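Local coordinates for protein HAD superfamily hydrolase (Brucella suis biovar 1, PDB 6NQ4) that probably acts as a phosphatase of the haloacid dehalogenase-like hydrolase superfamily, at residues R118-G123 against Q168-R173; A198-Y203 against G208-A213; T70-T75 against L225-S230; R100-G105 against Y221-R226. All blocks are in the same frame, centred on the assembly; numbering follows the deposited sequence. Where two conformers were deposited one is given.

Contact 1. Residues R118-G123 against Q168-R173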
loop_
_atom_site.group_PDB
_atom_site.type_symbol
_atom_site.label_atom_id
_atom_site.label_comp_id
_atom_site.label_asym_id
_atom_site.label_seq_id
_atom_site.Cartn_x
_atom_site.Cartn_y
_atom_site.Cartn_z
ATOM N N ARG A 118 2.830 -9.928 22.778
ATOM C CA ARG A 118 1.745 -10.907 22.713
ATOM C C ARG A 118 0.639 -10.334 21.834
ATOM O O ARG A 118 -0.109 -9.451 22.265
ATOM C CB ARG A 118 1.235 -11.218 24.114
ATOM C CG ARG A 118 2.310 -11.830 24.996
ATOM C CD ARG A 118 1.860 -11.953 26.450
ATOM N NE ARG A 118 0.754 -12.893 26.594
ATOM C CZ ARG A 118 0.888 -14.217 26.562
ATOM N NH1 ARG A 118 2.081 -14.765 26.382
ATOM N NH2 ARG A 118 -0.177 -14.997 26.706
ATOM N N ILE A 119 0.530 -10.851 20.609
ATOM C CA ILE A 119 -0.233 -10.239 19.526
ATOM C C ILE A 119 -1.400 -11.131 19.131
ATOM O O ILE A 119 -1.240 -12.346 18.989
ATOM C CB ILE A 119 0.685 -10.032 18.305
ATOM C CG1 ILE A 119 1.703 -8.934 18.613
ATOM C CG2 ILE A 119 -0.148 -9.732 17.028
ATOM C CD1 ILE A 119 2.849 -8.866 17.602
ATOM N N PHE A 120 -2.571 -10.512 18.927
ATOM C CA PHE A 120 -3.710 -11.156 18.289
ATOM C C PHE A 120 -3.721 -10.765 16.812
ATOM O O PHE A 120 -3.826 -9.574 16.478
ATOM C CB PHE A 120 -5.002 -10.718 18.975
ATOM C CG PHE A 120 -6.250 -11.247 18.334
ATOM C CD1 PHE A 120 -6.492 -12.617 18.246
ATOM C CD2 PHE A 120 -7.191 -10.369 17.820
ATOM C CE1 PHE A 120 -7.673 -13.087 17.663
ATOM C CE2 PHE A 120 -8.370 -10.835 17.249
ATOM C CZ PHE A 120 -8.607 -12.188 17.168
ATOM N N HIS A 121 -3.615 -11.764 15.941
ATOM C CA HIS A 121 -3.558 -11.558 14.496
ATOM C C HIS A 121 -4.962 -11.555 13.899
ATOM O O HIS A 121 -5.746 -12.483 14.141
ATOM C CB HIS A 121 -2.741 -12.695 13.870
ATOM C CG HIS A 121 -2.724 -12.697 12.372
ATOM N ND1 HIS A 121 -2.018 -11.773 11.629
ATOM C CD2 HIS A 121 -3.300 -13.541 11.478
ATOM C CE1 HIS A 121 -2.159 -12.047 10.342
ATOM N NE2 HIS A 121 -2.927 -13.118 10.223
ATOM N N ILE A 122 -5.266 -10.528 13.108
ATOM C CA ILE A 122 -6.466 -10.499 12.280
ATOM C C ILE A 122 -5.973 -10.464 10.840
ATOM O O ILE A 122 -5.388 -9.467 10.399
ATOM C CB ILE A 122 -7.371 -9.296 12.579
ATOM C CG1 ILE A 122 -7.762 -9.250 14.059
ATOM C CG2 ILE A 122 -8.634 -9.378 11.706
ATOM C CD1 ILE A 122 -8.502 -7.969 14.450
ATOM N N GLY A 123 -6.205 -11.542 10.110
ATOM C CA GLY A 123 -5.772 -11.643 8.732
ATOM C C GLY A 123 -5.645 -13.098 8.337
ATOM O O GLY A 123 -5.838 -14.012 9.145
ATOM N N GLN A 168 -15.443 -4.465 18.915
ATOM C CA GLN A 168 -15.967 -3.904 20.158
ATOM C C GLN A 168 -15.267 -4.498 21.370
ATOM O O GLN A 168 -14.944 -3.774 22.323
ATOM C CB GLN A 168 -17.469 -4.166 20.246
ATOM C CG GLN A 168 -18.299 -3.347 19.278
ATOM C CD GLN A 168 -19.771 -3.721 19.284
ATOM O OE1 GLN A 168 -20.174 -4.740 19.853
ATOM N NE2 GLN A 168 -20.579 -2.901 18.632
ATOM N N ARG A 169 -15.039 -5.820 21.361
ATOM C CA ARG A 169 -14.377 -6.451 22.501
ATOM C C ARG A 169 -12.956 -5.944 22.652
ATOM O O ARG A 169 -12.508 -5.654 23.770
ATOM C CB ARG A 169 -14.363 -7.970 22.359
ATOM C CG ARG A 169 -15.701 -8.639 22.588
ATOM C CD ARG A 169 -15.535 -10.141 22.793
ATOM N NE ARG A 169 -14.880 -10.831 21.676
ATOM C CZ ARG A 169 -15.510 -11.295 20.600
ATOM N NH1 ARG A 169 -16.825 -11.138 20.463
ATOM N NH2 ARG A 169 -14.825 -11.919 19.653
ATOM N N LEU A 170 -12.236 -5.814 21.532
ATOM C CA LEU A 170 -10.840 -5.386 21.591
ATOM C C LEU A 170 -10.751 -3.941 22.059
ATOM O O LEU A 170 -9.878 -3.585 22.869
ATOM C CB LEU A 170 -10.216 -5.517 20.204
ATOM C CG LEU A 170 -10.167 -6.949 19.657
ATOM C CD1 LEU A 170 -9.756 -6.933 18.172
ATOM C CD2 LEU A 170 -9.189 -7.811 20.439
ATOM N N ARG A 171 -11.662 -3.106 21.560
ATOM C CA ARG A 171 -11.681 -1.701 21.943
ATOM C C ARG A 171 -11.961 -1.550 23.435
ATOM O O ARG A 171 -11.331 -0.729 24.112
ATOM C CB ARG A 171 -12.717 -0.964 21.092
ATOM C CG ARG A 171 -12.610 0.559 21.132
ATOM C CD ARG A 171 -13.413 1.164 22.261
ATOM N NE ARG A 171 -12.969 2.526 22.525
ATOM C CZ ARG A 171 -13.466 3.306 23.474
ATOM N NH1 ARG A 171 -14.441 2.859 24.258
ATOM N NH2 ARG A 171 -12.989 4.532 23.633
ATOM N N SER A 172 -12.882 -2.355 23.972
ATOM C CA SER A 172 -13.195 -2.279 25.396
ATOM C C SER A 172 -12.021 -2.681 26.272
ATOM O O SER A 172 -11.988 -2.306 27.451
ATOM C CB SER A 172 -14.408 -3.148 25.722
ATOM O OG SER A 172 -15.565 -2.597 25.128
ATOM N N ARG A 173 -11.060 -3.431 25.723
ATOM C CA ARG A 173 -9.848 -3.784 26.448
ATOM C C ARG A 173 -8.710 -2.818 26.164
ATOM O O ARG A 173 -7.583 -3.051 26.612
ATOM C CB ARG A 173 -9.429 -5.221 26.143
ATOM C CG ARG A 173 -10.394 -6.240 26.726
ATOM C CD ARG A 173 -10.080 -7.629 26.231
ATOM N NE ARG A 173 -8.694 -7.988 26.528
ATOM C CZ ARG A 173 -7.986 -8.873 25.837
ATOM N NH1 ARG A 173 -8.535 -9.494 24.803
ATOM N NH2 ARG A 173 -6.726 -9.131 26.171
#

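Contact 2. Residues A198-Y203 against G208-A213. With EDO (1,2-ethanediol), chain D.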
loop_
_atom_site.group_PDB
_atom_site.type_symbol
_atom_site.label_atom_id
_atom_site.label_comp_id
_atom_site.label_asym_id
_atom_site.label_seq_id
_atom_site.Cartn_x
_atom_site.Cartn_y
_atom_site.Cartn_z
ATOM N N ALA A 198 -10.290 -1.045 6.211
ATOM C CA ALA A 198 -11.707 -0.983 6.552
ATOM C C ALA A 198 -11.925 -1.323 8.020
ATOM O O ALA A 198 -12.739 -0.685 8.701
ATOM C CB ALA A 198 -12.468 -1.960 5.667
ATOM N N LEU A 199 -11.203 -2.324 8.528
ATOM C CA LEU A 199 -11.320 -2.686 9.938
ATOM C C LEU A 199 -10.675 -1.637 10.835
ATOM O O LEU A 199 -11.215 -1.306 11.893
ATOM C CB LEU A 199 -10.708 -4.065 10.180
ATOM C CG LEU A 199 -11.306 -5.221 9.384
ATOM C CD1 LEU A 199 -10.708 -6.566 9.828
ATOM C CD2 LEU A 199 -12.821 -5.265 9.491
ATOM N N ALA A 200 -9.552 -1.054 10.396
ATOM C CA ALA A 200 -8.942 0.040 11.147
ATOM C C ALA A 200 -9.879 1.235 11.237
ATOM O O ALA A 200 -9.977 1.868 12.291
ATOM C CB ALA A 200 -7.621 0.447 10.499
ATOM N N ARG A 201 -10.587 1.554 10.142
ATOM C CA ARG A 201 -11.499 2.692 10.167
ATOM C C ARG A 201 -12.616 2.450 11.167
ATOM O O ARG A 201 -12.982 3.350 11.936
ATOM C CB ARG A 201 -12.080 2.946 8.771
ATOM C CG ARG A 201 -13.006 4.171 8.731
ATOM C CD ARG A 201 -13.356 4.582 7.317
ATOM N NE ARG A 201 -12.211 5.099 6.567
ATOM C CZ ARG A 201 -12.272 5.466 5.288
ATOM N NH1 ARG A 201 -13.419 5.365 4.631
ATOM N NH2 ARG A 201 -11.196 5.926 4.663
ATOM N N GLU A 202 -13.154 1.227 11.188
ATOM C CA GLU A 202 -14.197 0.898 12.154
ATOM C C GLU A 202 -13.663 0.957 13.578
ATOM O O GLU A 202 -14.343 1.458 14.486
ATOM C CB GLU A 202 -14.752 -0.495 11.861
ATOM C CG GLU A 202 -15.601 -0.563 10.603
ATOM C CD GLU A 202 -16.778 0.391 10.674
ATOM O OE1 GLU A 202 -17.391 0.515 11.762
ATOM O OE2 GLU A 202 -17.069 1.039 9.651
ATOM N N TYR A 203 -12.438 0.479 13.793
ATOM C CA TYR A 203 -11.869 0.524 15.132
ATOM C C TYR A 203 -11.696 1.958 15.599
ATOM O O TYR A 203 -12.024 2.289 16.742
ATOM C CB TYR A 203 -10.535 -0.216 15.146
ATOM C CG TYR A 203 -10.054 -0.637 16.528
ATOM C CD1 TYR A 203 -10.707 -1.646 17.234
ATOM C CD2 TYR A 203 -8.927 -0.053 17.121
ATOM C CE1 TYR A 203 -10.266 -2.065 18.484
ATOM C CE2 TYR A 203 -8.484 -0.465 18.385
ATOM C CZ TYR A 203 -9.158 -1.477 19.055
ATOM O OH TYR A 203 -8.722 -1.908 20.284
ATOM N N GLY A 208 -11.041 3.473 19.230
ATOM C CA GLY A 208 -9.816 2.729 19.470
ATOM C C GLY A 208 -8.593 3.392 18.853
ATOM O O GLY A 208 -8.677 4.181 17.912
ATOM N N ARG A 209 -7.424 3.070 19.403
ATOM C CA ARG A 209 -6.165 3.614 18.910
ATOM C C ARG A 209 -5.642 2.753 17.769
ATOM O O ARG A 209 -5.495 1.536 17.923
ATOM C CB ARG A 209 -5.134 3.606 20.034
ATOM C CG ARG A 209 -3.742 4.090 19.630
ATOM C CD ARG A 209 -2.869 4.369 20.850
ATOM N NE ARG A 209 -1.451 4.539 20.527
ATOM C CZ ARG A 209 -0.489 3.707 20.922
ATOM N NH1 ARG A 209 -0.786 2.646 21.662
ATOM N NH2 ARG A 209 0.774 3.939 20.587
ATOM N N THR A 210 -5.365 3.380 16.627
ATOM C CA THR A 210 -4.775 2.687 15.486
ATOM C C THR A 210 -3.387 3.241 15.193
ATOM O O THR A 210 -3.103 4.432 15.404
ATOM C CB THR A 210 -5.644 2.793 14.211
ATOM O OG1 THR A 210 -5.823 4.173 13.879
ATOM C CG2 THR A 210 -7.005 2.153 14.422
ATOM N N LEU A 211 -2.528 2.358 14.701
ATOM C CA LEU A 211 -1.156 2.699 14.349
ATOM C C LEU A 211 -0.927 2.235 12.923
ATOM O O LEU A 211 -1.111 1.054 12.619
ATOM C CB LEU A 211 -0.160 2.023 15.296
ATOM C CG LEU A 211 -0.271 2.445 16.760
ATOM C CD1 LEU A 211 -1.262 1.574 17.538
ATOM C CD2 LEU A 211 1.108 2.437 17.397
ATOM N N ILE A 212 -0.554 3.171 12.052
ATOM C CA ILE A 212 -0.513 2.949 10.609
ATOM C C ILE A 212 0.776 3.541 10.048
ATOM O O ILE A 212 1.212 4.620 10.464
ATOM C CB ILE A 212 -1.772 3.561 9.934
ATOM C CG1 ILE A 212 -3.046 3.205 10.732
ATOM C CG2 ILE A 212 -1.909 3.055 8.502
ATOM C CD1 ILE A 212 -4.383 3.623 10.085
ATOM N N ALA A 213 1.405 2.811 9.128
ATOM C CA ALA A 213 2.664 3.240 8.537
ATOM C C ALA A 213 2.650 3.316 7.017
ATOM O O ALA A 213 3.539 3.963 6.450
ATOM C CB ALA A 213 3.808 2.304 8.973
HETATM C C1 EDO D . 1.040 5.413 13.902
HETATM O O1 EDO D . 2.270 5.839 14.499
HETATM C C2 EDO D . 0.245 6.592 13.350
HETATM O O2 EDO D . -1.010 6.126 12.836
#

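Contact 3. Residues T70-T75 against L225-S230. With PO4 (phosphate ion), chain G.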
loop_
_atom_site.group_PDB
_atom_site.type_symbol
_atom_site.label_atom_id
_atom_site.label_comp_id
_atom_site.label_asym_id
_atom_site.label_seq_id
_atom_site.Cartn_x
_atom_site.Cartn_y
_atom_site.Cartn_z
ATOM N N THR A 70 15.266 5.601 -11.564
ATOM C CA THR A 70 15.104 4.522 -10.588
ATOM C C THR A 70 13.621 4.340 -10.266
ATOM O O THR A 70 12.915 5.321 -10.013
ATOM C CB THR A 70 15.888 4.845 -9.313
ATOM O OG1 THR A 70 17.263 5.033 -9.654
ATOM C CG2 THR A 70 15.798 3.710 -8.294
ATOM N N ILE A 71 13.145 3.089 -10.267
ATOM C CA ILE A 71 11.734 2.782 -10.023
ATOM C C ILE A 71 11.609 2.051 -8.691
ATOM O O ILE A 71 12.104 0.928 -8.540
ATOM C CB ILE A 71 11.134 1.901 -11.131
ATOM C CG1 ILE A 71 11.282 2.536 -12.515
ATOM C CG2 ILE A 71 9.659 1.607 -10.831
ATOM C CD1 ILE A 71 10.673 3.889 -12.660
ATOM N N ILE A 72 10.906 2.659 -7.744
ATOM C CA ILE A 72 10.504 1.979 -6.522
ATOM C C ILE A 72 9.013 1.733 -6.634
ATOM O O ILE A 72 8.238 2.688 -6.735
ATOM C CB ILE A 72 10.797 2.818 -5.265
ATOM C CG1 ILE A 72 12.209 3.412 -5.289
ATOM C CG2 ILE A 72 10.533 1.980 -3.996
ATOM C CD1 ILE A 72 13.360 2.418 -5.287
ATOM N N LEU A 73 8.598 0.471 -6.571
ATOM C CA LEU A 73 7.172 0.190 -6.474
ATOM C C LEU A 73 6.782 0.302 -5.005
ATOM O O LEU A 73 7.407 -0.328 -4.145
ATOM C CB LEU A 73 6.858 -1.197 -7.022
ATOM C CG LEU A 73 7.244 -1.398 -8.491
ATOM C CD1 LEU A 73 6.837 -2.796 -8.949
ATOM C CD2 LEU A 73 6.595 -0.331 -9.353
ATOM N N VAL A 74 5.804 1.148 -4.701
ATOM C CA VAL A 74 5.419 1.452 -3.329
ATOM C C VAL A 74 3.950 1.068 -3.198
ATOM O O VAL A 74 3.084 1.670 -3.850
ATOM C CB VAL A 74 5.639 2.939 -3.003
ATOM C CG1 VAL A 74 5.243 3.245 -1.557
ATOM C CG2 VAL A 74 7.109 3.348 -3.270
ATOM N N THR A 75 3.666 0.056 -2.385
ATOM C CA THR A 75 2.343 -0.540 -2.331
ATOM C C THR A 75 1.886 -0.705 -0.893
ATOM O O THR A 75 2.684 -0.977 -0.000
ATOM C CB THR A 75 2.347 -1.932 -3.029
ATOM O OG1 THR A 75 1.085 -2.581 -2.839
ATOM C CG2 THR A 75 3.439 -2.842 -2.481
ATOM N N LEU A 225 12.394 6.458 0.049
ATOM C CA LEU A 225 13.499 7.391 -0.149
ATOM C C LEU A 225 14.833 6.757 0.233
ATOM O O LEU A 225 15.822 6.921 -0.488
ATOM C CB LEU A 225 13.246 8.683 0.629
ATOM C CG LEU A 225 14.277 9.808 0.488
ATOM C CD1 LEU A 225 14.422 10.176 -0.976
ATOM C CD2 LEU A 225 13.868 11.017 1.326
ATOM N N ARG A 226 14.885 6.011 1.347
ATOM C CA ARG A 226 16.138 5.336 1.682
ATOM C C ARG A 226 16.542 4.366 0.583
ATOM O O ARG A 226 17.730 4.233 0.265
ATOM C CB ARG A 226 16.034 4.604 3.017
ATOM C CG ARG A 226 16.049 5.505 4.232
ATOM C CD ARG A 226 16.167 4.687 5.500
ATOM N NE ARG A 226 15.023 3.816 5.746
ATOM C CZ ARG A 226 13.902 4.210 6.348
ATOM N NH1 ARG A 226 13.764 5.468 6.746
ATOM N NH2 ARG A 226 12.927 3.347 6.563
ATOM N N ALA A 227 15.563 3.699 -0.028
ATOM C CA ALA A 227 15.859 2.752 -1.097
ATOM C C ALA A 227 16.457 3.453 -2.314
ATOM O O ALA A 227 17.469 2.997 -2.857
ATOM C CB ALA A 227 14.603 1.948 -1.452
ATOM N N VAL A 228 15.856 4.571 -2.756
ATOM C CA VAL A 228 16.389 5.319 -3.897
ATOM C C VAL A 228 17.791 5.831 -3.599
ATOM O O VAL A 228 18.682 5.801 -4.454
ATOM C CB VAL A 228 15.468 6.498 -4.256
ATOM C CG1 VAL A 228 16.105 7.322 -5.380
ATOM C CG2 VAL A 228 14.118 6.033 -4.652
ATOM N N GLU A 229 17.982 6.376 -2.390
ATOM C CA GLU A 229 19.266 6.991 -2.083
ATOM C C GLU A 229 20.362 5.945 -2.031
ATOM O O GLU A 229 21.498 6.197 -2.468
ATOM C CB GLU A 229 19.166 7.806 -0.794
ATOM C CG GLU A 229 18.277 9.029 -0.997
ATOM C CD GLU A 229 18.248 9.974 0.172
ATOM O OE1 GLU A 229 18.393 9.508 1.330
ATOM O OE2 GLU A 229 18.062 11.188 -0.077
ATOM N N SER A 230 20.034 4.751 -1.557
ATOM C CA SER A 230 21.022 3.683 -1.581
ATOM C C SER A 230 21.318 3.243 -3.011
ATOM O O SER A 230 22.483 3.053 -3.371
ATOM C CB SER A 230 20.563 2.505 -0.726
ATOM O OG SER A 230 21.573 1.512 -0.702
HETATM P P PO4 G . -1.637 -0.390 -3.664
HETATM O O1 PO4 G . -2.489 0.379 -4.674
HETATM O O2 PO4 G . -0.660 -1.305 -4.382
HETATM O O3 PO4 G . -2.737 -1.233 -2.991
HETATM O O4 PO4 G . -1.022 0.546 -2.653
#

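Contact 4. Residues R100-G105 against Y221-R226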
loop_
_atom_site.group_PDB
_atom_site.type_symbol
_atom_site.label_atom_id
_atom_site.label_comp_id
_atom_site.label_asym_id
_atom_site.label_seq_id
_atom_site.Cartn_x
_atom_site.Cartn_y
_atom_site.Cartn_z
ATOM N N ARG A 100 13.180 -1.802 -6.952
ATOM C CA ARG A 100 12.898 -2.323 -5.622
ATOM C C ARG A 100 11.415 -2.164 -5.338
ATOM O O ARG A 100 10.748 -1.307 -5.933
ATOM C CB ARG A 100 13.741 -1.627 -4.541
ATOM C CG ARG A 100 14.497 -2.642 -3.696
ATOM C CD ARG A 100 15.292 -2.026 -2.572
ATOM N NE ARG A 100 16.713 -1.959 -2.870
ATOM C CZ ARG A 100 17.593 -1.395 -2.054
ATOM N NH1 ARG A 100 18.881 -1.360 -2.370
ATOM N NH2 ARG A 100 17.166 -0.859 -0.918
ATOM N N VAL A 101 10.910 -3.021 -4.439
ATOM C CA VAL A 101 9.542 -2.943 -3.928
ATOM C C VAL A 101 9.604 -2.578 -2.454
ATOM O O VAL A 101 10.395 -3.167 -1.699
ATOM C CB VAL A 101 8.807 -4.284 -4.114
ATOM C CG1 VAL A 101 7.403 -4.218 -3.507
ATOM C CG2 VAL A 101 8.710 -4.637 -5.597
ATOM N N VAL A 102 8.799 -1.592 -2.049
ATOM C CA VAL A 102 8.618 -1.226 -0.648
ATOM C C VAL A 102 7.140 -1.343 -0.329
ATOM O O VAL A 102 6.309 -0.749 -1.018
ATOM C CB VAL A 102 9.127 0.200 -0.372
ATOM C CG1 VAL A 102 8.759 0.627 1.040
ATOM C CG2 VAL A 102 10.646 0.277 -0.587
ATOM N N THR A 103 6.809 -2.104 0.704
ATOM C CA THR A 103 5.414 -2.360 1.037
ATOM C C THR A 103 5.055 -1.777 2.396
ATOM O O THR A 103 5.908 -1.562 3.266
ATOM C CB THR A 103 5.065 -3.856 1.027
ATOM O OG1 THR A 103 5.587 -4.470 2.224
ATOM C CG2 THR A 103 5.609 -4.559 -0.194
ATOM N N SER A 104 3.748 -1.583 2.596
ATOM C CA SER A 104 3.262 -1.216 3.921
ATOM C C SER A 104 3.629 -2.284 4.947
ATOM O O SER A 104 4.032 -1.961 6.067
ATOM C CB SER A 104 1.745 -0.981 3.852
ATOM O OG SER A 104 1.219 -0.671 5.129
ATOM N N GLY A 105 3.545 -3.569 4.564
ATOM C CA GLY A 105 3.994 -4.635 5.454
ATOM C C GLY A 105 5.427 -4.435 5.919
ATOM O O GLY A 105 5.741 -4.623 7.108
ATOM N N TYR A 221 7.081 6.336 2.798
ATOM C CA TYR A 221 7.800 7.241 1.900
ATOM C C TYR A 221 9.254 7.370 2.307
ATOM O O TYR A 221 10.133 7.411 1.445
ATOM C CB TYR A 221 7.109 8.612 1.836
ATOM C CG TYR A 221 5.811 8.501 1.085
ATOM C CD1 TYR A 221 5.789 8.530 -0.308
ATOM C CD2 TYR A 221 4.619 8.253 1.754
ATOM C CE1 TYR A 221 4.602 8.366 -1.012
ATOM C CE2 TYR A 221 3.450 8.068 1.065
ATOM C CZ TYR A 221 3.443 8.127 -0.319
ATOM O OH TYR A 221 2.268 7.938 -1.025
ATOM N N GLU A 222 9.527 7.428 3.613
ATOM C CA GLU A 222 10.915 7.483 4.059
ATOM C C GLU A 222 11.655 6.204 3.690
ATOM O O GLU A 222 12.838 6.242 3.326
ATOM C CB GLU A 222 10.970 7.767 5.562
ATOM C CG GLU A 222 10.610 9.214 5.901
ATOM C CD GLU A 222 10.496 9.478 7.389
ATOM O OE1 GLU A 222 10.289 8.517 8.159
ATOM O OE2 GLU A 222 10.614 10.659 7.789
ATOM N N ALA A 223 10.968 5.057 3.758
ATOM C CA ALA A 223 11.599 3.803 3.361
ATOM C C ALA A 223 11.870 3.775 1.862
ATOM O O ALA A 223 12.940 3.331 1.422
ATOM C CB ALA A 223 10.729 2.624 3.782
ATOM N N ALA A 224 10.925 4.275 1.057
ATOM C CA ALA A 224 11.160 4.377 -0.379
ATOM C C ALA A 224 12.308 5.341 -0.688
ATOM O O ALA A 224 13.118 5.082 -1.586
ATOM C CB ALA A 224 9.875 4.813 -1.096
ATOM N N LEU A 225 12.394 6.458 0.049
ATOM C CA LEU A 225 13.499 7.391 -0.149
ATOM C C LEU A 225 14.833 6.757 0.233
ATOM O O LEU A 225 15.822 6.921 -0.488
ATOM C CB LEU A 225 13.246 8.683 0.629
ATOM C CG LEU A 225 14.277 9.808 0.488
ATOM C CD1 LEU A 225 14.422 10.176 -0.976
ATOM C CD2 LEU A 225 13.868 11.017 1.326
ATOM N N ARG A 226 14.885 6.011 1.347
ATOM C CA ARG A 226 16.138 5.336 1.682
ATOM C C ARG A 226 16.542 4.366 0.583
ATOM O O ARG A 226 17.730 4.233 0.265
ATOM C CB ARG A 226 16.034 4.604 3.017
ATOM C CG ARG A 226 16.049 5.505 4.232
ATOM C CD ARG A 226 16.167 4.687 5.500
ATOM N NE ARG A 226 15.023 3.816 5.746
ATOM C CZ ARG A 226 13.902 4.210 6.348
ATOM N NH1 ARG A 226 13.764 5.468 6.746
ATOM N NH2 ARG A 226 12.927 3.347 6.563
#

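Contact 1. Residues R118-G123 against Q168-R173
Leu170 holds its two methyls against a different neighbour each, CD1 against Ile122 and CD2 against Phe120, so that its forked end meets two side chains from the same face of a strand. With Ile122 the meeting is tip to tip: the two chains reach toward each other and their CD1 atoms stand 4.1 Å apart. Ile122 achieves this by being extended, CD1 anti to CA (chi2 172°), which sends the tip straight out from the strand. Phe120 behaves differently. Its side chain crosses that of Leu170 at about a right angle, and Leu170 CD2 approaches the ring obliquely, 4.2 Å from Phe120 CD2. CG of Phe120 lies anti to the backbone N (chi1 176°), whereas in Ile122 CG1 sits beside the nitrogen, and the two residues thus offer Leu170 a ring met obliquely and a methyl tip.

Strand 118-122 belongs to the second parallel sheet of the chain, and helix 164-172 packs on that sheet in a layered alpha/beta domain, consistent with the cap of this hydrolase family. The spacing is generous, 9.7 Å between the CA atoms of Phe120 and Leu170, and the link is wholly apolar, with just 89 Å² buried between the segments. Val147 of the neighbouring strand 146-149 touches both Ile122 and Leu170, and Tyr203 adds a further wall beside Leu170. At the margin of the helix, Arg169 forms a salt bridge through NE with Glu141, while the main chain of Glu141 accepts a hydrogen bond from NH1 of Arg173.

Contact 2. Residues A198-Y203 against G208-A213
Tyr203 leaves the last part of its helix with CG anti to the backbone N (chi1 -161°), a setting that carries the ring from CB down beside the chain of Gly208 to Thr210. From CG outward, the CD2 side of the ring does the touching. CD2 lies 3.7 Å from CA of Gly208 and 4.0 Å from the CG2 methyl of Thr210, which comes in at the ring edge. One atom further, CE2 meets the carbonyl O of Arg209 at 3.6 Å, an oxygen set at the edge in the plane of the ring. The hydroxyl at the tip passes beyond this strand and is hydrogen-bonded to the carbonyl O of Leu175, while the ring stacks with Phe177. The main chain of Tyr203 is tied down too: Gly208 N donates to Tyr203 O over 2.9 Å. Thr210 CG2 also rests 3.7 Å from Ala200 O. On the strand itself, Ile212 N donates to O2 of a 1,2-ethanediol, probably a crystallisation additive. Helix 196-205 turning tightly into strand 210-212, which runs parallel beside strand 177-179, makes the closing half of a beta-alpha-beta crossover.

Contact 3. Residues T70-T75 against L225-S230
No flat group takes part where Ile72 meets Ala227 and Val228; there are no ring faces or edges here, and the contact is one of aliphatic branches. Ile72 points from its strand toward the helix, and its CD1 lies 4.1 Å from CB of Ala227. The CG1 branch stands beside the backbone N and bends at the next bond (chi2 -63°), bringing CD1 within reach of both helix residues. Ile72 CG1 and Val228 CG2 are modelled 3.3 Å apart, tighter than usual packing, but Val228 was built in two conformers and the value is doubtful. This is the sheet-helix layer of the Rossmann-like HAD core: strand 70-75 runs between strands 38-41 and 100-103, and helix 218-232 lies on one face. Ile231 extends the apolar patch beside Ile72, and Phe40 does so beside Val228. At the far end of the strand Thr75 has a different task. Its OG1, anti to the backbone N, donates to O2 of a bound phosphate ion at 2.7 Å, and Thr75 OG1 is also hydrogen-bonded to Ser77 N. Asn76 N, Trp44 N and Lys215 NZ also hold this ion, probably from the crystallisation liquor, consistent with the phosphate-binding site of HAD enzymes.

Contact 4. Residues R100-G105 against Y221-R226
The backbones of Val102 and Ala224 come close for a strand and a helix, with their CA atoms 6.2 Å apart. Strand 100-103 is the outermost strand at one end of the parallel sheet of the Rossmann-like HAD core, and helix 218-232 packs across one face of that sheet. Val102 carries the contact by straddling two small residues. Its CG1 methyl, anti to the backbone N (chi1 172°), meets CB of Ala223 at 3.9 Å. The other methyl, CG2, lies beside the backbone N and faces the helix main chain directly, 4.1 Å from CA of Ala224. The small side chains of this consecutive alanine pair fit so near an approach: CB of Ala223 points toward the strand, whereas the methyl of Ala224 is directed along the sheet and reaches Val74 on the neighbouring strand. Only carbon atoms meet here, and 115 Å² is buried between the segments. Val101, facing the other way, packs against Val84, Val85 and Met88 of helix 81-90, and the sheet is thereby sandwiched between helices.

After Thr103 the strand passes directly into helix 104-114. Thr103 occupies the N-cap position, and its OG1 is hydrogen-bonded both to the backbone N of Asp106, in the first turn of that helix, and to the carbonyl O of Arg79.

In the fold
The four contacts form two pairs. Contacts 3 and 4, centres 6 Å apart, share helix 218-232 and adjacent strands of the core sheet, joined by probable hydrogen bonds from Leu73 O to Val102 N (2.8 Å) and Leu73 N to Arg100 O (2.9 Å). Contacts 1 and 2, centres 11 Å apart, both reach the second sheet, and Ile122 CG2 of its strand packs on Leu199 CD1 of helix 196-205 at 4.0 Å. The pairs are well separated, contacts 1 and 3 by 33 Å between centres, yet contacts 2 and 4 approach to about 5 Å at their nearest atoms. Trp44, which binds the phosphate beside contact 3, also joins Asp42 and Asp246 at the sodium ion.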